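Local coordinates for activator of Hsp90 ATPase homologue 1/2-like C-terminal domain-containing protein (Mycobacterium smegmatis, PDB 3UID) that probably acts as a type II toxin of the AHA1 family, a structural homologue of Mycobacterium tuberculosis Rv2035 that may be linked to the hypoxic response, at residues 13-18 and 143-148; 33-38 and 52-57; 61-66 and 98-103; 85-90 and 115-120; 105-110 and 129-134. One frame throughout, in Å; residues are numbered along the deposited sequence. Where two conformers were deposited one is given.

Contact 1: 13-18 and 143-148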
# COMPACT_ATOMS: atom_id res chain seq x y z
N LEU A 13 -5.94 -5.03 16.54
CA LEU A 13 -6.65 -5.02 15.27
C LEU A 13 -5.77 -4.43 14.17
O LEU A 13 -6.23 -3.65 13.34
CB LEU A 13 -7.95 -4.22 15.38
CG LEU A 13 -8.93 -4.70 16.44
CD1 LEU A 13 -10.15 -3.80 16.48
CD2 LEU A 13 -9.32 -6.15 16.20
N THR A 14 -4.50 -4.82 14.17
CA THR A 14 -3.57 -4.34 13.16
C THR A 14 -3.04 -5.44 12.26
O THR A 14 -2.89 -6.59 12.69
CB THR A 14 -2.35 -3.59 13.77
OG1 THR A 14 -1.68 -4.42 14.72
CG2 THR A 14 -2.81 -2.30 14.45
N LEU A 15 -2.81 -5.08 11.01
CA LEU A 15 -2.05 -5.92 10.09
C LEU A 15 -0.80 -5.16 9.68
O LEU A 15 -0.88 -4.09 9.08
CB LEU A 15 -2.88 -6.30 8.86
CG LEU A 15 -2.10 -7.00 7.75
CD1 LEU A 15 -1.61 -8.36 8.21
CD2 LEU A 15 -2.96 -7.14 6.51
N THR A 16 0.36 -5.70 10.04
CA THR A 16 1.63 -5.05 9.77
C THR A 16 2.46 -5.90 8.82
O THR A 16 2.67 -7.09 9.06
CB THR A 16 2.41 -4.80 11.08
OG1 THR A 16 1.63 -3.95 11.93
CG2 THR A 16 3.72 -4.11 10.78
N ILE A 17 2.87 -5.29 7.72
CA ILE A 17 3.76 -5.94 6.78
C ILE A 17 5.09 -5.20 6.81
O ILE A 17 5.13 -3.96 6.76
CB ILE A 17 3.15 -5.97 5.38
CG1 ILE A 17 1.83 -6.75 5.42
CG2 ILE A 17 4.14 -6.59 4.40
CD1 ILE A 17 1.29 -7.13 4.06
N THR A 18 6.17 -5.95 6.92
CA THR A 18 7.50 -5.36 6.94
C THR A 18 8.25 -5.84 5.71
O THR A 18 8.13 -7.00 5.30
CB THR A 18 8.27 -5.77 8.22
OG1 THR A 18 7.49 -5.44 9.38
CG2 THR A 18 9.62 -5.06 8.30
N GLY A 143 -7.80 -10.92 0.14
CA GLY A 143 -6.47 -11.11 -0.38
C GLY A 143 -5.52 -9.94 -0.18
O GLY A 143 -4.55 -9.81 -0.93
N VAL A 144 -5.78 -9.10 0.81
CA VAL A 144 -4.96 -7.92 1.05
C VAL A 144 -3.46 -8.24 1.12
O VAL A 144 -2.63 -7.50 0.58
CB VAL A 144 -5.40 -7.14 2.33
CG1 VAL A 144 -5.05 -7.92 3.59
CG2 VAL A 144 -4.75 -5.77 2.37
N ILE A 145 -3.10 -9.34 1.78
CA ILE A 145 -1.68 -9.64 1.96
C ILE A 145 -1.00 -10.01 0.62
O ILE A 145 0.14 -9.62 0.38
CB ILE A 145 -1.43 -10.75 3.01
CG1 ILE A 145 -1.98 -10.33 4.37
CG2 ILE A 145 0.08 -11.06 3.09
CD1 ILE A 145 -2.04 -11.47 5.39
N GLU A 146 -1.70 -10.77 -0.22
CA GLU A 146 -1.18 -11.13 -1.54
C GLU A 146 -0.86 -9.89 -2.36
O GLU A 146 0.19 -9.80 -2.99
CB GLU A 146 -2.20 -11.96 -2.31
CG GLU A 146 -2.51 -13.30 -1.72
CD GLU A 146 -3.78 -13.90 -2.31
OE1 GLU A 146 -4.78 -14.04 -1.57
OE2 GLU A 146 -3.77 -14.22 -3.52
N GLY A 147 -1.79 -8.94 -2.37
CA GLY A 147 -1.62 -7.71 -3.11
C GLY A 147 -0.45 -6.91 -2.57
O GLY A 147 0.36 -6.37 -3.32
N ALA A 148 -0.35 -6.81 -1.24
CA ALA A 148 0.72 -6.02 -0.63
C ALA A 148 2.08 -6.64 -0.93
O ALA A 148 3.05 -5.95 -1.24
CB ALA A 148 0.49 -5.89 0.85

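Contact 2: 33-38 and 52-57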
# COMPACT_ATOMS: atom_id res chain seq x y z
N ALA A 33 5.53 8.79 -3.91
CA ALA A 33 5.36 10.20 -4.23
C ALA A 33 5.10 10.44 -5.71
O ALA A 33 4.50 11.44 -6.09
CB ALA A 33 6.59 10.98 -3.78
N ASP A 34 5.56 9.52 -6.56
CA ASP A 34 5.36 9.63 -8.01
C ASP A 34 4.27 8.66 -8.42
O ASP A 34 4.46 7.43 -8.33
CB ASP A 34 6.66 9.29 -8.73
CG ASP A 34 6.53 9.37 -10.25
OD1 ASP A 34 5.41 9.53 -10.77
OD2 ASP A 34 7.58 9.25 -10.91
N PRO A 35 3.12 9.18 -8.88
CA PRO A 35 2.00 8.26 -9.14
C PRO A 35 2.27 7.26 -10.27
O PRO A 35 1.66 6.19 -10.26
CB PRO A 35 0.85 9.21 -9.52
CG PRO A 35 1.54 10.42 -10.07
CD PRO A 35 2.77 10.57 -9.21
N ARG A 36 3.17 7.57 -11.20
CA ARG A 36 3.49 6.61 -12.25
C ARG A 36 4.29 5.43 -11.69
O ARG A 36 4.20 4.31 -12.21
CB ARG A 36 4.23 7.28 -13.41
CG ARG A 36 3.55 8.54 -13.94
CD ARG A 36 2.34 8.23 -14.83
NE ARG A 36 1.06 8.39 -14.14
CZ ARG A 36 0.23 7.38 -13.87
NH1 ARG A 36 0.54 6.15 -14.24
NH2 ARG A 36 -0.91 7.62 -13.24
N GLN A 37 5.08 5.68 -10.65
CA GLN A 37 5.84 4.59 -10.02
C GLN A 37 4.95 3.74 -9.11
O GLN A 37 5.05 2.52 -9.07
CB GLN A 37 7.04 5.14 -9.25
CG GLN A 37 8.02 5.87 -10.16
CD GLN A 37 9.23 6.35 -9.40
OE1 GLN A 37 9.83 5.61 -8.63
NE2 GLN A 37 9.60 7.60 -9.62
N LEU A 38 4.05 4.41 -8.39
CA LEU A 38 3.09 3.72 -7.56
C LEU A 38 2.23 2.79 -8.42
O LEU A 38 2.02 1.62 -8.09
CB LEU A 38 2.21 4.73 -6.83
CG LEU A 38 1.31 4.13 -5.74
CD1 LEU A 38 2.13 3.29 -4.77
CD2 LEU A 38 0.63 5.27 -5.03
N VAL A 52 -5.26 7.12 -10.42
CA VAL A 52 -6.10 8.12 -11.08
C VAL A 52 -5.75 9.51 -10.58
O VAL A 52 -5.10 10.29 -11.29
CB VAL A 52 -7.59 7.76 -10.92
CG1 VAL A 52 -8.47 8.82 -11.59
CG2 VAL A 52 -7.86 6.39 -11.56
N ASP A 53 -6.16 9.84 -9.35
CA ASP A 53 -5.77 11.10 -8.74
C ASP A 53 -4.70 10.81 -7.72
O ASP A 53 -4.69 9.74 -7.11
CB ASP A 53 -6.96 11.78 -8.05
CG ASP A 53 -8.05 12.17 -9.02
OD1 ASP A 53 -7.73 12.52 -10.18
OD2 ASP A 53 -9.23 12.12 -8.62
N HIS A 54 -3.79 11.76 -7.52
CA HIS A 54 -2.70 11.56 -6.58
C HIS A 54 -2.18 12.92 -6.10
O HIS A 54 -1.69 13.73 -6.88
CB HIS A 54 -1.59 10.77 -7.26
CG HIS A 54 -0.39 10.50 -6.40
ND1 HIS A 54 0.54 11.47 -6.10
CD2 HIS A 54 0.04 9.36 -5.80
CE1 HIS A 54 1.49 10.94 -5.34
NE2 HIS A 54 1.21 9.67 -5.14
N ASP A 55 -2.31 13.16 -4.80
CA ASP A 55 -1.85 14.40 -4.18
C ASP A 55 -1.30 14.00 -2.81
O ASP A 55 -2.07 13.88 -1.86
CB ASP A 55 -3.05 15.33 -4.04
CG ASP A 55 -2.70 16.68 -3.44
OD1 ASP A 55 -1.50 16.98 -3.23
OD2 ASP A 55 -3.65 17.45 -3.21
N LEU A 56 0.00 13.74 -2.73
CA LEU A 56 0.58 13.28 -1.46
C LEU A 56 0.93 14.44 -0.54
O LEU A 56 2.09 14.83 -0.40
CB LEU A 56 1.81 12.39 -1.71
CG LEU A 56 2.37 11.61 -0.51
CD1 LEU A 56 1.33 10.69 0.08
CD2 LEU A 56 3.62 10.82 -0.93
N ARG A 57 -0.11 14.98 0.10
CA ARG A 57 0.03 16.08 1.03
C ARG A 57 -1.15 15.95 1.98
O ARG A 57 -2.18 15.38 1.61
CB ARG A 57 -0.00 17.43 0.30
CG ARG A 57 0.78 18.54 0.99
CD ARG A 57 2.29 18.24 1.05
NE ARG A 57 2.73 17.72 2.35
CZ ARG A 57 3.72 18.25 3.07
NH1 ARG A 57 4.37 19.31 2.61
NH2 ARG A 57 4.06 17.72 4.24

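Contact 3: 61-66 and 98-103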
# COMPACT_ATOMS: atom_id res chain seq x y z
N ARG A 61 -5.79 13.45 -1.70
CA ARG A 61 -6.36 12.14 -1.97
C ARG A 61 -5.52 11.38 -2.99
O ARG A 61 -4.91 11.98 -3.89
CB ARG A 61 -7.78 12.27 -2.50
CG ARG A 61 -8.79 12.62 -1.46
CD ARG A 61 -10.20 12.38 -1.97
NE ARG A 61 -11.18 12.75 -0.97
CZ ARG A 61 -12.09 11.92 -0.46
NH1 ARG A 61 -12.16 10.66 -0.87
NH2 ARG A 61 -12.94 12.37 0.46
N VAL A 62 -5.50 10.07 -2.85
CA VAL A 62 -5.02 9.18 -3.90
C VAL A 62 -6.17 8.26 -4.25
O VAL A 62 -6.77 7.64 -3.37
CB VAL A 62 -3.82 8.34 -3.47
CG1 VAL A 62 -3.37 7.41 -4.61
CG2 VAL A 62 -2.67 9.23 -3.01
N THR A 63 -6.49 8.16 -5.54
CA THR A 63 -7.55 7.24 -5.97
C THR A 63 -7.00 6.25 -6.98
O THR A 63 -6.15 6.60 -7.79
CB THR A 63 -8.75 7.98 -6.57
OG1 THR A 63 -8.35 8.73 -7.74
CG2 THR A 63 -9.32 8.94 -5.53
N TYR A 64 -7.45 5.01 -6.92
CA TYR A 64 -6.79 3.96 -7.71
C TYR A 64 -7.71 2.81 -8.11
O TYR A 64 -8.72 2.53 -7.44
CB TYR A 64 -5.61 3.39 -6.93
CG TYR A 64 -5.99 2.84 -5.58
CD1 TYR A 64 -5.81 3.59 -4.43
CD2 TYR A 64 -6.58 1.58 -5.46
CE1 TYR A 64 -6.17 3.10 -3.18
CE2 TYR A 64 -6.95 1.08 -4.21
CZ TYR A 64 -6.74 1.85 -3.08
OH TYR A 64 -7.11 1.37 -1.85
N PHE A 65 -7.35 2.15 -9.20
CA PHE A 65 -7.94 0.87 -9.56
C PHE A 65 -6.87 -0.19 -9.42
O PHE A 65 -5.70 0.04 -9.76
CB PHE A 65 -8.43 0.86 -11.01
CG PHE A 65 -9.49 1.87 -11.31
CD1 PHE A 65 -10.59 2.00 -10.48
CD2 PHE A 65 -9.39 2.69 -12.42
CE1 PHE A 65 -11.58 2.93 -10.76
CE2 PHE A 65 -10.38 3.62 -12.71
CZ PHE A 65 -11.48 3.74 -11.87
N MET A 66 -7.27 -1.36 -8.93
CA MET A 66 -6.36 -2.49 -8.85
C MET A 66 -7.06 -3.72 -9.38
O MET A 66 -8.29 -3.75 -9.52
CB MET A 66 -5.91 -2.74 -7.41
CG MET A 66 -5.11 -1.61 -6.79
SD MET A 66 -4.73 -1.98 -5.08
CE MET A 66 -3.82 -3.50 -5.26
N GLU A 98 -16.42 2.13 -9.32
CA GLU A 98 -15.63 2.71 -10.41
C GLU A 98 -15.59 4.24 -10.32
O GLU A 98 -14.67 4.88 -10.83
CB GLU A 98 -16.20 2.27 -11.76
CG GLU A 98 -15.32 2.62 -12.95
CD GLU A 98 -14.26 1.57 -13.23
OE1 GLU A 98 -14.29 0.50 -12.59
OE2 GLU A 98 -13.40 1.80 -14.11
N ASP A 99 -16.61 4.83 -9.69
CA ASP A 99 -16.71 6.28 -9.57
C ASP A 99 -16.06 6.83 -8.31
O ASP A 99 -16.17 8.02 -8.00
CB ASP A 99 -18.19 6.70 -9.58
CG ASP A 99 -18.88 6.35 -10.88
OD1 ASP A 99 -18.21 6.34 -11.94
OD2 ASP A 99 -20.10 6.06 -10.84
N PHE A 100 -15.41 5.93 -7.58
CA PHE A 100 -14.80 6.21 -6.27
C PHE A 100 -15.79 6.55 -5.16
O PHE A 100 -15.43 7.19 -4.18
CB PHE A 100 -13.65 7.23 -6.37
CG PHE A 100 -12.57 6.77 -7.29
CD1 PHE A 100 -11.83 5.65 -6.98
CD2 PHE A 100 -12.34 7.42 -8.49
CE1 PHE A 100 -10.83 5.20 -7.84
CE2 PHE A 100 -11.34 6.97 -9.35
CZ PHE A 100 -10.61 5.86 -9.03
N ASN A 101 -17.02 6.07 -5.31
CA ASN A 101 -17.98 6.13 -4.22
C ASN A 101 -17.91 4.86 -3.39
O ASN A 101 -17.91 3.76 -3.93
CB ASN A 101 -19.40 6.33 -4.76
CG ASN A 101 -19.53 7.59 -5.59
OD1 ASN A 101 -20.04 7.57 -6.71
ND2 ASN A 101 -19.03 8.70 -5.06
N PRO A 102 -17.85 5.00 -2.06
CA PRO A 102 -17.89 3.82 -1.19
C PRO A 102 -18.97 2.84 -1.62
O PRO A 102 -20.12 3.22 -1.83
CB PRO A 102 -18.21 4.42 0.18
CG PRO A 102 -17.49 5.75 0.15
CD PRO A 102 -17.69 6.25 -1.29
N ASN A 103 -18.60 1.57 -1.78
CA ASN A 103 -19.53 0.57 -2.26
C ASN A 103 -19.56 -0.71 -1.43
O ASN A 103 -20.04 -1.76 -1.89
CB ASN A 103 -19.25 0.24 -3.73
CG ASN A 103 -17.94 -0.48 -3.93
OD1 ASN A 103 -17.04 -0.39 -3.09
ND2 ASN A 103 -17.81 -1.19 -5.05

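Contact 4: 85-90 and 115-120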
# COMPACT_ATOMS: atom_id res chain seq x y z
N GLU A 85 8.14 13.61 4.69
CA GLU A 85 9.13 13.12 3.73
C GLU A 85 10.54 13.14 4.33
O GLU A 85 10.93 14.11 4.99
CB GLU A 85 9.11 13.99 2.46
CG GLU A 85 10.14 13.57 1.43
CD GLU A 85 10.15 14.48 0.20
OE1 GLU A 85 9.20 15.28 0.05
OE2 GLU A 85 11.10 14.39 -0.60
N PRO A 86 11.32 12.07 4.11
CA PRO A 86 11.00 10.84 3.38
C PRO A 86 10.71 9.68 4.33
O PRO A 86 10.80 8.53 3.90
CB PRO A 86 12.31 10.54 2.67
CG PRO A 86 13.34 10.93 3.69
CD PRO A 86 12.78 12.17 4.36
N HIS A 87 10.37 9.95 5.59
CA HIS A 87 10.28 8.86 6.55
C HIS A 87 8.89 8.26 6.74
O HIS A 87 8.78 7.11 7.11
CB HIS A 87 10.86 9.26 7.90
CG HIS A 87 12.36 9.31 7.91
ND1 HIS A 87 13.06 10.49 8.04
CD2 HIS A 87 13.28 8.33 7.79
CE1 HIS A 87 14.35 10.23 8.00
NE2 HIS A 87 14.52 8.93 7.85
N SER A 88 7.83 9.02 6.49
CA SER A 88 6.51 8.47 6.78
C SER A 88 5.37 9.24 6.14
O SER A 88 5.51 10.44 5.88
CB SER A 88 6.30 8.46 8.31
OG SER A 88 5.15 7.71 8.68
N PHE A 89 4.28 8.54 5.85
CA PHE A 89 3.00 9.19 5.57
C PHE A 89 1.86 8.37 6.15
O PHE A 89 2.02 7.18 6.43
CB PHE A 89 2.80 9.58 4.08
CG PHE A 89 2.67 8.41 3.13
CD1 PHE A 89 1.41 7.94 2.77
CD2 PHE A 89 3.79 7.82 2.56
CE1 PHE A 89 1.27 6.88 1.86
CE2 PHE A 89 3.65 6.76 1.65
CZ PHE A 89 2.39 6.29 1.31
N SER A 90 0.73 9.03 6.39
CA SER A 90 -0.40 8.39 7.06
C SER A 90 -1.66 8.70 6.29
O SER A 90 -1.78 9.77 5.69
CB SER A 90 -0.54 8.92 8.48
OG SER A 90 0.64 8.66 9.23
N PHE A 115 9.42 4.49 6.62
CA PHE A 115 10.62 4.09 5.89
C PHE A 115 11.85 4.54 6.68
O PHE A 115 12.05 5.73 6.91
CB PHE A 115 10.63 4.72 4.49
CG PHE A 115 9.34 4.55 3.75
CD1 PHE A 115 8.94 3.29 3.34
CD2 PHE A 115 8.52 5.63 3.47
CE1 PHE A 115 7.74 3.11 2.67
CE2 PHE A 115 7.32 5.45 2.81
CZ PHE A 115 6.94 4.19 2.40
N THR A 116 12.66 3.58 7.11
CA THR A 116 13.84 3.93 7.89
C THR A 116 15.08 3.25 7.36
O THR A 116 15.02 2.20 6.73
CB THR A 116 13.64 3.63 9.38
OG1 THR A 116 13.24 2.26 9.54
CG2 THR A 116 12.56 4.54 9.95
N GLU A 117 16.22 3.88 7.62
CA GLU A 117 17.48 3.40 7.12
C GLU A 117 17.81 2.08 7.80
O GLU A 117 17.70 1.95 9.03
CB GLU A 117 18.59 4.43 7.37
CG GLU A 117 18.34 5.81 6.72
CD GLU A 117 17.29 6.65 7.43
OE1 GLU A 117 16.85 6.27 8.55
OE2 GLU A 117 16.90 7.71 6.88
N HIS A 118 18.18 1.09 7.00
CA HIS A 118 18.49 -0.23 7.52
C HIS A 118 19.59 -0.82 6.65
O HIS A 118 19.31 -1.41 5.61
CB HIS A 118 17.24 -1.11 7.50
CG HIS A 118 17.41 -2.40 8.24
ND1 HIS A 118 17.94 -3.52 7.65
CD2 HIS A 118 17.11 -2.74 9.52
CE1 HIS A 118 17.96 -4.51 8.54
NE2 HIS A 118 17.47 -4.05 9.68
N ASP A 119 20.84 -0.62 7.07
CA ASP A 119 22.01 -1.11 6.34
C ASP A 119 22.28 -0.31 5.07
O ASP A 119 22.74 -0.86 4.08
CB ASP A 119 21.86 -2.59 5.99
CG ASP A 119 21.73 -3.47 7.22
OD1 ASP A 119 21.03 -4.50 7.14
OD2 ASP A 119 22.32 -3.12 8.26
N GLY A 120 21.99 1.00 5.11
CA GLY A 120 22.13 1.85 3.94
C GLY A 120 20.97 1.64 2.99
O GLY A 120 20.79 2.39 2.01

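Contact 5: 105-110 and 129-134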
# COMPACT_ATOMS: atom_id res chain seq x y z
N ASP A 105 -19.87 -2.22 3.00
CA ASP A 105 -20.33 -1.84 4.33
C ASP A 105 -19.17 -1.73 5.32
O ASP A 105 -19.37 -1.67 6.53
CB ASP A 105 -21.39 -2.83 4.85
CG ASP A 105 -20.87 -4.24 5.00
OD1 ASP A 105 -19.71 -4.51 4.62
OD2 ASP A 105 -21.63 -5.10 5.50
N LEU A 106 -17.95 -1.68 4.78
CA LEU A 106 -16.76 -1.62 5.62
C LEU A 106 -16.36 -0.18 5.93
O LEU A 106 -16.40 0.67 5.05
CB LEU A 106 -15.59 -2.31 4.92
CG LEU A 106 -15.73 -3.81 4.66
CD1 LEU A 106 -14.59 -4.29 3.76
CD2 LEU A 106 -15.75 -4.60 5.97
N PRO A 107 -15.96 0.08 7.18
CA PRO A 107 -15.39 1.39 7.50
C PRO A 107 -13.97 1.50 6.94
O PRO A 107 -13.39 0.48 6.55
CB PRO A 107 -15.33 1.38 9.03
CG PRO A 107 -15.20 -0.08 9.39
CD PRO A 107 -15.98 -0.83 8.34
N VAL A 108 -13.42 2.71 6.91
CA VAL A 108 -12.04 2.86 6.47
C VAL A 108 -11.08 2.22 7.47
O VAL A 108 -11.41 2.01 8.63
CB VAL A 108 -11.64 4.36 6.28
CG1 VAL A 108 -12.54 5.03 5.24
CG2 VAL A 108 -11.69 5.12 7.62
N SER A 109 -9.87 1.91 6.99
CA SER A 109 -8.77 1.54 7.86
C SER A 109 -7.88 2.77 7.99
O SER A 109 -7.93 3.67 7.14
CB SER A 109 -7.99 0.36 7.26
OG SER A 109 -7.47 0.69 5.97
N THR A 110 -7.10 2.83 9.07
CA THR A 110 -6.11 3.89 9.24
C THR A 110 -4.73 3.28 9.03
O THR A 110 -4.47 2.16 9.45
CB THR A 110 -6.21 4.54 10.63
OG1 THR A 110 -5.73 3.64 11.63
CG2 THR A 110 -7.64 4.90 10.93
N THR A 129 -4.62 -0.30 10.66
CA THR A 129 -5.41 -0.45 11.88
C THR A 129 -6.88 -0.47 11.49
O THR A 129 -7.35 0.41 10.76
CB THR A 129 -5.15 0.71 12.84
OG1 THR A 129 -3.76 0.77 13.18
CG2 THR A 129 -5.98 0.54 14.12
N TYR A 130 -7.60 -1.48 11.97
CA TYR A 130 -8.97 -1.74 11.53
C TYR A 130 -10.01 -1.49 12.62
O TYR A 130 -9.70 -1.53 13.81
CB TYR A 130 -9.06 -3.16 10.97
CG TYR A 130 -8.29 -3.31 9.69
CD1 TYR A 130 -8.93 -3.27 8.46
CD2 TYR A 130 -6.90 -3.44 9.69
CE1 TYR A 130 -8.23 -3.38 7.28
CE2 TYR A 130 -6.19 -3.55 8.52
CZ TYR A 130 -6.86 -3.51 7.31
OH TYR A 130 -6.15 -3.63 6.14
N ALA A 131 -11.26 -1.23 12.21
CA ALA A 131 -12.30 -0.83 13.15
C ALA A 131 -12.77 -1.97 14.04
O ALA A 131 -13.24 -1.75 15.15
CB ALA A 131 -13.49 -0.25 12.41
N SER A 132 -12.64 -3.19 13.54
CA SER A 132 -13.11 -4.37 14.25
C SER A 132 -12.46 -5.65 13.72
O SER A 132 -11.91 -5.68 12.61
CB SER A 132 -14.63 -4.51 14.12
OG SER A 132 -14.99 -4.80 12.78
N ALA A 133 -12.54 -6.70 14.52
CA ALA A 133 -12.00 -7.99 14.11
C ALA A 133 -12.72 -8.47 12.85
O ALA A 133 -12.09 -9.03 11.95
CB ALA A 133 -12.16 -9.00 15.23
N GLU A 134 -14.03 -8.25 12.79
CA GLU A 134 -14.82 -8.66 11.63
C GLU A 134 -14.38 -7.94 10.35
O GLU A 134 -14.24 -8.57 9.30
CB GLU A 134 -16.32 -8.45 11.88
CG GLU A 134 -16.65 -7.52 13.05
CD GLU A 134 -16.56 -8.21 14.41
OE1 GLU A 134 -15.65 -7.88 15.19
OE2 GLU A 134 -17.42 -9.07 14.70
O HOH W 1 -11.49 -0.75 9.38
O HOH W 2 -2.05 2.23 11.65

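Contact 1: 13-18 and 143-148
Leu15 and Ile17 meet Val144, Ile145 and Ala148 without any ring, amide or carboxylate between them, so there are no faces or edges to assign and aliphatic carbons, mostly methyls, do the touching. Both strand residues direct their CB toward the helix, as alternate residues of one strand must if they line the same sheet face. From Leu15, one branch carries the load: CD2 lies 3.7 Å from Val144 CG1, the two side chains reaching toward each other tip to tip. The same Leu15 CD2 is 4.0 Å from Ile145 CG1, where the two side chains slant past each other. Ile17 works through its far end. With CD1 swung nearly straight out (chi2 -167°), it comes within 3.5 Å of Ala148 CB, while Ile17 CD1 to Ile145 CG2 is a looser 4.2 Å. At Ala148, a small residue, the CA atoms of Ile17 and Ala148 stand 8.0 Å apart, the nearest pair across the two segments. Axes of 14-18 and 144-148 approach to 10.5 Å and run at 23°, so the helix nearly follows the strand. Gly143, at positive phi, ends the previous helix in a Schellman motif and N-caps helix 144-158. Around this seam, strand 14-21 is hydrogen-bonded to strands 3-9 and 121-129, and Val6 and Leu140 of helix 133-141 each touch both Leu15 and Ile145.

Contact 2: 33-38 and 52-57
Pro35 lies over one face of the His54 imidazole, and this is the dense part of the contact. Pro35 CB is 3.6 Å from His54 CG and sits 4.0 Å from the ring centroid, 27° off the normal, a CH-pi contact; Pro35 CD covers the same plane farther out, toward the rim. The ring gets there because His54 CG stands opposite the backbone N (chi1 180°), which carries the imidazole straight off the strand into the junction of two helices. Ala33 O comes obliquely to within 3.1 Å of His54 CE1. Elsewhere the side chains fit more loosely: Leu38 CD2 is at the ring edge, 4.2 Å from His54 CD2, and Ala33 CB is 4.1 Å from Leu56 CD2. The outer side belongs to Arg36, exposed and deposited in two conformers; in the one described its NH1 forms a salt bridge with Glu39. Asp34 organises the turn between the helices: its OD1 accepts from Arg36 N at 3.0 Å, capping helix 35-42, and its OD2 takes Gln37 NE2 at 2.9 Å. The imidazole has its polar partner before the segment, in a hydrogen bond from His54 NE2 to Tyr32 O. Since a carbonyl can only accept, NE2 should carry a proton, and the Tyr32 and Ala33 carbonyls, at the C-terminal end of helix 25-33, would tend to polarise the ring and may raise its affinity for a second proton.

Contact 3: 61-66 and 98-103
Phe100 meets Thr63, Tyr64 and Phe65, and can be followed from its CB outward. It comes from the loop between strands 88-96 and 109-118, which folds over strand 61-67 near the 50-54 edge of the sheet, where Val52 also touches Phe100. The bond from CA to CB heads toward strand 61-67, and with CG placed beside the backbone N (chi1 -59°) the ring is laid against that strand. CG, CD1 and CD2 lie near Thr63 CB, which is centred over this face: Thr63 CB to the Phe100 centroid is 3.7 Å, 9° off the normal, a CH-pi contact. Glu98 O stands over the other face near the rim. Farther out, Phe100 CE1 comes 3.4 Å from Tyr64 O, at the ring edge. At the tip, Phe100 CZ is 3.5 Å from Phe65 CE1. The two phenyl planes lie 13° apart, yet with centroids 5.0 Å apart they have slid past each other and barely overlap. Phe65 in turn carries the Glu98 carboxylate stacked on one face, OE2 being 3.5 Å from Phe65 CZ. That would ordinarily be disfavoured; Lys73, salt-bridged to Glu98 OE2 and in cation-pi contact with Phe65, probably offsets the cost.

Contact 4: 85-90 and 115-120
Phe115 and His87 contribute most of the buried surface, and they touch through both backbone and side chain. Phe115 N donates to His87 O over 2.7 Å, almost straight at 171°, and fixes the two chains where their CA atoms are 4.8 Å apart. Phe115 O returns toward the histidine, lying in the plane of the imidazole at its edge, 3.0 Å from His87 CD2. At the edge of the Phe115 ring lies Pro86 O, 3.7 Å from Phe115 CD2; it has no polar partner in the model although the contact buries it. Phe115 CE2 also meets Phe89 CE2, at 4.1 Å, and Ile28 and Tyr32 of helix 25-33 close over Phe115. His87 was deposited in two conformers. In the one described, NE2 donates to Glu117 OE2 at 2.8 Å and 154°; Glu117 OE2 accepts through its syn lone pair, with ring and carboxylate planes 66° apart. Glu117 can present that oxygen because its side chain is bent at chi2, bringing an exposed acid over to the histidine; the bond is described for this conformer and need not hold in the other. A cis peptide precedes Pro86, and His87 and Ser88 both face Asp84, a classic beta bulge at the turn into strand 88-96. The antiparallel pair formed by this strand and 109-118 belongs to the curved antiparallel sheet of the SRPBCC fold, with helix 25-33 covering this end.

Contact 5: 105-110 and 129-134
Thr110 and Thr129 touch because Thr110 has OG1 between its backbone N and carbonyl carbon (chi1 72°), which sets the hydroxyl oxygen 3.2 Å from Thr129 CB. Tyr130, whose bond to CB points away from 105-110, brings its ring back through chi1 -68°, so that Ser109 CB lies over one face, offset toward the rim, 3.7 Å from Tyr130 CE1, a CH-pi contact. The backbones form one antiparallel hydrogen-bonded pair: Thr110 N to Thr129 O is 3.0 Å, and Thr129 N to Thr110 O is 2.7 Å. A water between Thr110 O and Thr129 OG1 flanks these paired residues. Past them direct bonding stops and another water continues the ladder, giving a hydrogen to Val108 O and accepting from Ala131 N, each at 2.9 Å. At the outer end Pro107 CG presses on Ala131 CB at 3.5 Å, tighter than usual for two carbons. Ser132 then caps helix 133-141 through its hydroxyl and Ala135 N. The geometry is that of the open end of a beta hairpin, strands 109-118 and 121-129, where a water bridges the widening chains before one of them turns into a helix.

Contact 1 opens first, on strand 14-21, and closes last, at the start of helix 144-158, so the other four are nested inside its loop. Contact 2 opens at 33-38 and closes a short loop at 52-57, before contact 3 opens at 61-66. Contact 4 opens at 85-90, ahead of the closing of contact 3 at 98-103, and the two therefore cross. Contact 5 opens at 105-110, in series with contact 3, and crosses contact 4, which closes at 115-120. All reach one antiparallel sheet: contacts 2 and 3 use neighbouring strands, 50-54 and 61-67, joined by Val52 and Thr63; Leu56 packs on Phe89 between contacts 2 and 4, and Leu13 joins Tyr130 between contacts 1 and 5.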